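Local coordinates for aminoacyltransferase FemA (Staphylococcus aureus, PDB 1LRZ), which adds glycines 2 and 3 of the pentaglycine bridge of the cell-wall peptidoglycan, using glycyl-tRNA as donor, at residues R360-F370 with K383-Y393. Numbering follows the deposited sequence.
Sequences RYNFYGVSGKF and KKGYNAEIIEY
A beta-alpha-beta crossover in the larger mixed sheet of FemA joins strand 360-365 through helix 377-384 to strand 389-393; the two strands flank strand 157-162 in the same sheet and so meet through side chains. At the classic beta bulge that F363 and Y364 form opposite S159, K383 lies alongside F363, its CD 3.7 Å from F363 CB. Fully extended beyond CG, the lysine chain carries NZ to the carbonyls of the bulge region, where it donates to F363 O at 3.0 Å from above the carbonyl plane and, weakly, to G365 O. A long side chain suits this place: its methylenes pack on F363 and V366 CG1, while its amine meets two backbone oxygens.

F363 crosses Y386 at about a right angle, setting CZ over one face of the tyrosine ring, 3.4 Å from CG; the ring planes lie 40° apart, an oblique pairing. A388, just past the Schellman motif at N387, is small enough to bring CB within 4.0 Å of F363 CD1. Farther along, V366 CG2 and I390 CD1 meet tip to tip, and the F370 ring reaches I390 CG1 through CZ at 3.7 Å.

At the other end R360, with CG anti to the backbone N (chi1 173°), stretches across to strand 389-393. I391 CD1 packs 3.5 Å from NH1, and Y393 OH sits at the guanidinium edge, weakly bonded to NH2 at 3.0 Å. The main partner of R360 is E324, with Y20 and Y110 adding hydroxyls. This buried charge is thus probably balanced chiefly by E324, whereas two bonds from NZ, one of them weak, tie the end of K383 to the bulged strand.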
ATOM      1  N   ARG A 360       4.439  -9.525  -3.504  1.00 14.39           N
ATOM      2  CA  ARG A 360       4.829  -8.559  -2.483  1.00 14.68           C
ATOM      3  C   ARG A 360       3.648  -7.679  -2.107  1.00 14.77           C
ATOM      4  O   ARG A 360       2.979  -7.129  -2.976  1.00 16.43           O
ATOM      5  CB  ARG A 360       5.977  -7.716  -3.025  1.00 13.41           C
ATOM      6  CG  ARG A 360       6.409  -6.537  -2.168  1.00 13.92           C
ATOM      7  CD  ARG A 360       7.715  -5.982  -2.748  1.00 15.01           C
ATOM      8  NE  ARG A 360       8.012  -4.614  -2.338  1.00 13.69           N
ATOM      9  CZ  ARG A 360       9.123  -4.238  -1.713  1.00 15.21           C
ATOM     10  NH1 ARG A 360      10.058  -5.136  -1.400  1.00 12.24           N
ATOM     11  NH2 ARG A 360       9.328  -2.949  -1.449  1.00 14.68           N
ATOM     12  N   TYR A 361       3.391  -7.562  -0.809  1.00 13.26           N
ATOM     13  CA  TYR A 361       2.292  -6.750  -0.317  1.00 14.76           C
ATOM     14  C   TYR A 361       2.923  -5.676   0.568  1.00 14.67           C
ATOM     15  O   TYR A 361       3.441  -5.961   1.648  1.00 13.21           O
ATOM     16  CB  TYR A 361       1.319  -7.614   0.485  1.00 14.34           C
ATOM     17  CG  TYR A 361       0.047  -6.895   0.867  1.00 15.80           C
ATOM     18  CD1 TYR A 361      -1.014  -6.783  -0.033  1.00 14.61           C
ATOM     19  CD2 TYR A 361      -0.092  -6.320   2.130  1.00 15.00           C
ATOM     20  CE1 TYR A 361      -2.185  -6.116   0.320  1.00 14.19           C
ATOM     21  CE2 TYR A 361      -1.254  -5.648   2.494  1.00 15.03           C
ATOM     22  CZ  TYR A 361      -2.296  -5.551   1.586  1.00 17.92           C
ATOM     23  OH  TYR A 361      -3.436  -4.885   1.959  1.00 18.20           O
ATOM     24  N   ASN A 362       2.870  -4.441   0.094  1.00 13.52           N
ATOM     25  CA  ASN A 362       3.491  -3.318   0.773  1.00 13.37           C
ATOM     26  C   ASN A 362       2.533  -2.491   1.638  1.00 14.00           C
ATOM     27  O   ASN A 362       1.726  -1.733   1.100  1.00 13.06           O
ATOM     28  CB  ASN A 362       4.132  -2.424  -0.295  1.00 13.60           C
ATOM     29  CG  ASN A 362       5.271  -1.592   0.243  1.00 16.95           C
ATOM     30  OD1 ASN A 362       5.313  -1.285   1.428  1.00 15.18           O
ATOM     31  ND2 ASN A 362       6.201  -1.205  -0.641  1.00  9.80           N
ATOM     32  N   PHE A 363       2.629  -2.630   2.964  1.00 13.68           N
ATOM     33  CA  PHE A 363       1.789  -1.853   3.881  1.00 15.10           C
ATOM     34  C   PHE A 363       2.265  -0.401   3.823  1.00 15.33           C
ATOM     35  O   PHE A 363       1.675   0.505   4.416  1.00 13.95           O
ATOM     36  CB  PHE A 363       1.894  -2.384   5.320  1.00  9.69           C
ATOM     37  CG  PHE A 363       1.096  -3.635   5.558  1.00 15.97           C
ATOM     38  CD1 PHE A 363       1.715  -4.885   5.579  1.00 12.37           C
ATOM     39  CD2 PHE A 363      -0.288  -3.563   5.752  1.00 15.56           C
ATOM     40  CE1 PHE A 363       0.963  -6.054   5.789  1.00 16.03           C
ATOM     41  CE2 PHE A 363      -1.048  -4.732   5.965  1.00 18.30           C
ATOM     42  CZ  PHE A 363      -0.425  -5.974   5.983  1.00 12.85           C
ATOM     43  N   TYR A 364       3.358  -0.214   3.095  1.00 15.59           N
ATOM     44  CA  TYR A 364       3.975   1.084   2.865  1.00 15.67           C
ATOM     45  C   TYR A 364       4.597   1.823   4.062  1.00 17.07           C
ATOM     46  O   TYR A 364       5.133   1.210   4.982  1.00 16.07           O
ATOM     47  CB  TYR A 364       2.998   2.007   2.106  1.00 15.90           C
ATOM     48  CG  TYR A 364       3.665   2.819   1.001  1.00 19.67           C
ATOM     49  CD1 TYR A 364       4.517   2.198   0.071  1.00 19.88           C
ATOM     50  CD2 TYR A 364       3.446   4.191   0.873  1.00 20.15           C
ATOM     51  CE1 TYR A 364       5.126   2.917  -0.945  1.00 19.24           C
ATOM     52  CE2 TYR A 364       4.062   4.931  -0.152  1.00 19.27           C
ATOM     53  CZ  TYR A 364       4.898   4.283  -1.054  1.00 21.90           C
ATOM     54  OH  TYR A 364       5.509   4.985  -2.071  1.00 20.51           O
ATOM     55  N   GLY A 365       4.515   3.148   4.028  1.00 16.23           N
ATOM     56  CA  GLY A 365       5.164   3.985   5.019  1.00 18.11           C
ATOM     57  C   GLY A 365       5.044   3.877   6.526  1.00 17.16           C
ATOM     58  O   GLY A 365       3.947   3.758   7.061  1.00 20.09           O
ATOM     59  N   VAL A 366       6.195   3.889   7.202  1.00 15.82           N
ATOM     60  CA  VAL A 366       6.236   3.930   8.668  1.00 16.72           C
ATOM     61  C   VAL A 366       7.298   4.997   8.954  1.00 19.12           C
ATOM     62  O   VAL A 366       8.223   5.189   8.151  1.00 17.02           O
ATOM     63  CB  VAL A 366       6.611   2.564   9.341  1.00 18.17           C
ATOM     64  CG1 VAL A 366       5.590   1.491   8.938  1.00 14.97           C
ATOM     65  CG2 VAL A 366       8.025   2.147   8.976  1.00 15.12           C
ATOM     66  N   SER A 367       7.167   5.694  10.079  1.00 17.53           N
ATOM     67  CA  SER A 367       8.088   6.782  10.412  1.00 19.62           C
ATOM     68  C   SER A 367       9.555   6.389  10.555  1.00 19.23           C
ATOM     69  O   SER A 367      10.442   7.192  10.269  1.00 19.49           O
ATOM     70  CB  SER A 367       7.639   7.473  11.704  1.00 19.65           C
ATOM     71  OG  SER A 367       7.804   6.599  12.809  1.00 20.80           O
ATOM     72  N   GLY A 368       9.817   5.166  10.991  1.00 18.27           N
ATOM     73  CA  GLY A 368      11.201   4.759  11.172  1.00 20.92           C
ATOM     74  C   GLY A 368      11.655   5.035  12.601  1.00 20.76           C
ATOM     75  O   GLY A 368      12.766   4.676  12.989  1.00 19.71           O
ATOM     76  N   LYS A 369      10.790   5.678  13.381  1.00 20.81           N
ATOM     77  CA  LYS A 369      11.080   5.982  14.783  1.00 27.74           C
ATOM     78  C   LYS A 369      10.304   4.917  15.556  1.00 31.92           C
ATOM     79  O   LYS A 369       9.129   5.105  15.887  1.00 35.47           O
ATOM     80  CB  LYS A 369      10.548   7.365  15.165  1.00 28.00           C
ATOM     81  CG  LYS A 369      11.100   8.535  14.362  1.00 33.59           C
ATOM     82  CD  LYS A 369      10.389   9.824  14.771  1.00 39.61           C
ATOM     83  CE  LYS A 369      10.818  11.023  13.937  1.00 44.18           C
ATOM     84  NZ  LYS A 369      10.013  12.246  14.291  1.00 46.70           N
ATOM     85  N   PHE A 370      10.946   3.795  15.834  1.00 30.82           N
ATOM     86  CA  PHE A 370      10.257   2.722  16.520  1.00 32.12           C
ATOM     87  C   PHE A 370      10.204   2.900  18.041  1.00 34.44           C
ATOM     88  O   PHE A 370      10.850   2.178  18.795  1.00 35.58           O
ATOM     89  CB  PHE A 370      10.887   1.376  16.127  1.00 28.26           C
ATOM     90  CG  PHE A 370      10.828   1.101  14.644  1.00 25.85           C
ATOM     91  CD1 PHE A 370      11.811   1.596  13.788  1.00 25.45           C
ATOM     92  CD2 PHE A 370       9.764   0.391  14.095  1.00 24.23           C
ATOM     93  CE1 PHE A 370      11.733   1.397  12.407  1.00 19.53           C
ATOM     94  CE2 PHE A 370       9.671   0.184  12.709  1.00 22.60           C
ATOM     95  CZ  PHE A 370      10.656   0.687  11.869  1.00 21.58           C
ATOM     96  N   LYS A 383       0.639  -3.348  11.510  1.00 18.56           N
ATOM     97  CA  LYS A 383       1.397  -3.911  10.398  1.00 15.62           C
ATOM     98  C   LYS A 383       2.262  -5.080  10.879  1.00 18.56           C
ATOM     99  O   LYS A 383       2.353  -6.125  10.218  1.00 17.90           O
ATOM    100  CB  LYS A 383       2.235  -2.803   9.753  1.00 16.59           C
ATOM    101  CG  LYS A 383       1.336  -1.720   9.137  1.00 12.29           C
ATOM    102  CD  LYS A 383       2.088  -0.565   8.498  1.00 18.18           C
ATOM    103  CE  LYS A 383       1.067   0.428   7.919  1.00 18.24           C
ATOM    104  NZ  LYS A 383       1.662   1.570   7.175  1.00 25.14           N
ATOM    105  N   LYS A 384       2.864  -4.910  12.052  1.00 16.84           N
ATOM    106  CA  LYS A 384       3.700  -5.941  12.660  1.00 16.73           C
ATOM    107  C   LYS A 384       2.928  -7.254  12.811  1.00 16.94           C
ATOM    108  O   LYS A 384       3.466  -8.342  12.562  1.00 15.76           O
ATOM    109  CB  LYS A 384       4.178  -5.461  14.038  1.00 18.32           C
ATOM    110  CG  LYS A 384       5.072  -6.440  14.775  1.00 16.35           C
ATOM    111  CD  LYS A 384       5.408  -5.905  16.150  1.00 20.05           C
ATOM    112  CE  LYS A 384       6.163  -6.937  16.976  1.00 21.65           C
ATOM    113  NZ  LYS A 384       6.535  -6.367  18.304  1.00 31.44           N
ATOM    114  N   GLY A 385       1.660  -7.133  13.199  1.00 14.21           N
ATOM    115  CA  GLY A 385       0.813  -8.294  13.404  1.00 14.67           C
ATOM    116  C   GLY A 385       0.576  -9.171  12.182  1.00 19.68           C
ATOM    117  O   GLY A 385       0.155 -10.322  12.333  1.00 15.68           O
ATOM    118  N   TYR A 386       0.842  -8.641  10.983  1.00 14.53           N
ATOM    119  CA  TYR A 386       0.661  -9.393   9.741  1.00 14.71           C
ATOM    120  C   TYR A 386       1.924 -10.159   9.340  1.00 16.20           C
ATOM    121  O   TYR A 386       1.960 -10.808   8.291  1.00 17.76           O
ATOM    122  CB  TYR A 386       0.262  -8.443   8.599  1.00 14.08           C
ATOM    123  CG  TYR A 386      -1.204  -8.072   8.594  1.00 15.72           C
ATOM    124  CD1 TYR A 386      -2.150  -8.878   7.959  1.00 13.05           C
ATOM    125  CD2 TYR A 386      -1.650  -6.923   9.247  1.00 17.16           C
ATOM    126  CE1 TYR A 386      -3.514  -8.539   7.975  1.00 16.32           C
ATOM    127  CE2 TYR A 386      -3.005  -6.581   9.275  1.00 13.89           C
ATOM    128  CZ  TYR A 386      -3.931  -7.386   8.639  1.00 18.16           C
ATOM    129  OH  TYR A 386      -5.274  -7.027   8.663  1.00 19.00           O
ATOM    130  N   ASN A 387       2.950 -10.072  10.179  1.00 14.51           N
ATOM    131  CA  ASN A 387       4.234 -10.726   9.943  1.00 15.89           C
ATOM    132  C   ASN A 387       5.032 -10.019   8.857  1.00 14.83           C
ATOM    133  O   ASN A 387       5.836 -10.643   8.183  1.00 18.13           O
ATOM    134  CB  ASN A 387       4.074 -12.206   9.539  1.00 14.18           C
ATOM    135  CG  ASN A 387       5.365 -12.997   9.727  1.00 16.12           C
ATOM    136  OD1 ASN A 387       5.698 -13.878   8.936  1.00 22.94           O
ATOM    137  ND2 ASN A 387       6.093 -12.685  10.783  1.00 13.65           N
ATOM    138  N   ALA A 388       4.802  -8.727   8.679  1.00 14.72           N
ATOM    139  CA  ALA A 388       5.538  -7.968   7.684  1.00 13.85           C
ATOM    140  C   ALA A 388       6.927  -7.695   8.249  1.00 15.55           C
ATOM    141  O   ALA A 388       7.171  -7.940   9.432  1.00 13.51           O
ATOM    142  CB  ALA A 388       4.831  -6.656   7.410  1.00 11.66           C
ATOM    143  N   GLU A 389       7.846  -7.221   7.411  1.00 12.08           N
ATOM    144  CA  GLU A 389       9.183  -6.872   7.901  1.00 16.22           C
ATOM    145  C   GLU A 389       9.435  -5.420   7.490  1.00 14.09           C
ATOM    146  O   GLU A 389       8.704  -4.891   6.661  1.00 16.35           O
ATOM    147  CB  GLU A 389      10.257  -7.796   7.298  1.00 19.88           C
ATOM    148  CG  GLU A 389      10.772  -7.355   5.956  1.00 28.75           C
ATOM    149  CD  GLU A 389      11.824  -8.299   5.371  1.00 36.28           C
ATOM    150  OE1 GLU A 389      12.828  -8.611   6.064  1.00 36.41           O
ATOM    151  OE2 GLU A 389      11.639  -8.714   4.206  1.00 33.87           O
ATOM    152  N   ILE A 390      10.443  -4.763   8.057  1.00 13.05           N
ATOM    153  CA  ILE A 390      10.706  -3.376   7.663  1.00 12.69           C
ATOM    154  C   ILE A 390      11.838  -3.288   6.628  1.00 15.97           C
ATOM    155  O   ILE A 390      12.868  -3.954   6.756  1.00 12.92           O
ATOM    156  CB  ILE A 390      11.134  -2.490   8.861  1.00 13.98           C
ATOM    157  CG1 ILE A 390      10.026  -2.445   9.928  1.00 12.28           C
ATOM    158  CG2 ILE A 390      11.455  -1.074   8.366  1.00 14.91           C
ATOM    159  CD1 ILE A 390       8.705  -1.878   9.439  1.00  9.77           C
ATOM    160  N   ILE A 391      11.640  -2.480   5.595  1.00 13.51           N
ATOM    161  CA  ILE A 391      12.699  -2.286   4.620  1.00 16.47           C
ATOM    162  C   ILE A 391      13.061  -0.803   4.658  1.00 16.43           C
ATOM    163  O   ILE A 391      12.193   0.060   4.510  1.00 15.27           O
ATOM    164  CB  ILE A 391      12.283  -2.669   3.179  1.00 18.43           C
ATOM    165  CG1 ILE A 391      11.929  -4.162   3.126  1.00 17.69           C
ATOM    166  CG2 ILE A 391      13.456  -2.360   2.192  1.00 11.85           C
ATOM    167  CD1 ILE A 391      11.450  -4.637   1.745  1.00 19.55           C
ATOM    168  N   GLU A 392      14.334  -0.519   4.915  1.00 14.79           N
ATOM    169  CA  GLU A 392      14.821   0.857   4.942  1.00 14.41           C
ATOM    170  C   GLU A 392      15.555   1.080   3.631  1.00 14.75           C
ATOM    171  O   GLU A 392      16.434   0.284   3.271  1.00 16.62           O
ATOM    172  CB  GLU A 392      15.787   1.077   6.111  1.00 13.74           C
ATOM    173  CG  GLU A 392      16.427   2.478   6.111  1.00 16.86           C
ATOM    174  CD  GLU A 392      17.405   2.679   7.264  1.00 22.00           C
ATOM    175  OE1 GLU A 392      18.005   3.782   7.368  1.00 18.63           O
ATOM    176  OE2 GLU A 392      17.572   1.737   8.074  1.00 18.96           O
ATOM    177  N   TYR A 393      15.199   2.149   2.922  1.00 13.51           N
ATOM    178  CA  TYR A 393      15.823   2.450   1.642  1.00 15.16           C
ATOM    179  C   TYR A 393      17.000   3.421   1.783  1.00 16.87           C
ATOM    180  O   TYR A 393      17.162   4.069   2.815  1.00 14.74           O
ATOM    181  CB  TYR A 393      14.778   3.000   0.668  1.00 15.57           C
ATOM    182  CG  TYR A 393      13.627   2.041   0.457  1.00 16.81           C
ATOM    183  CD1 TYR A 393      12.429   2.203   1.152  1.00 18.26           C
ATOM    184  CD2 TYR A 393      13.765   0.924  -0.371  1.00 15.06           C
ATOM    185  CE1 TYR A 393      11.392   1.287   1.042  1.00 20.99           C
ATOM    186  CE2 TYR A 393      12.732  -0.014  -0.491  1.00 18.89           C
ATOM    187  CZ  TYR A 393      11.544   0.176   0.220  1.00 19.33           C
ATOM    188  OH  TYR A 393      10.504  -0.719   0.103  1.00 17.47           O
TER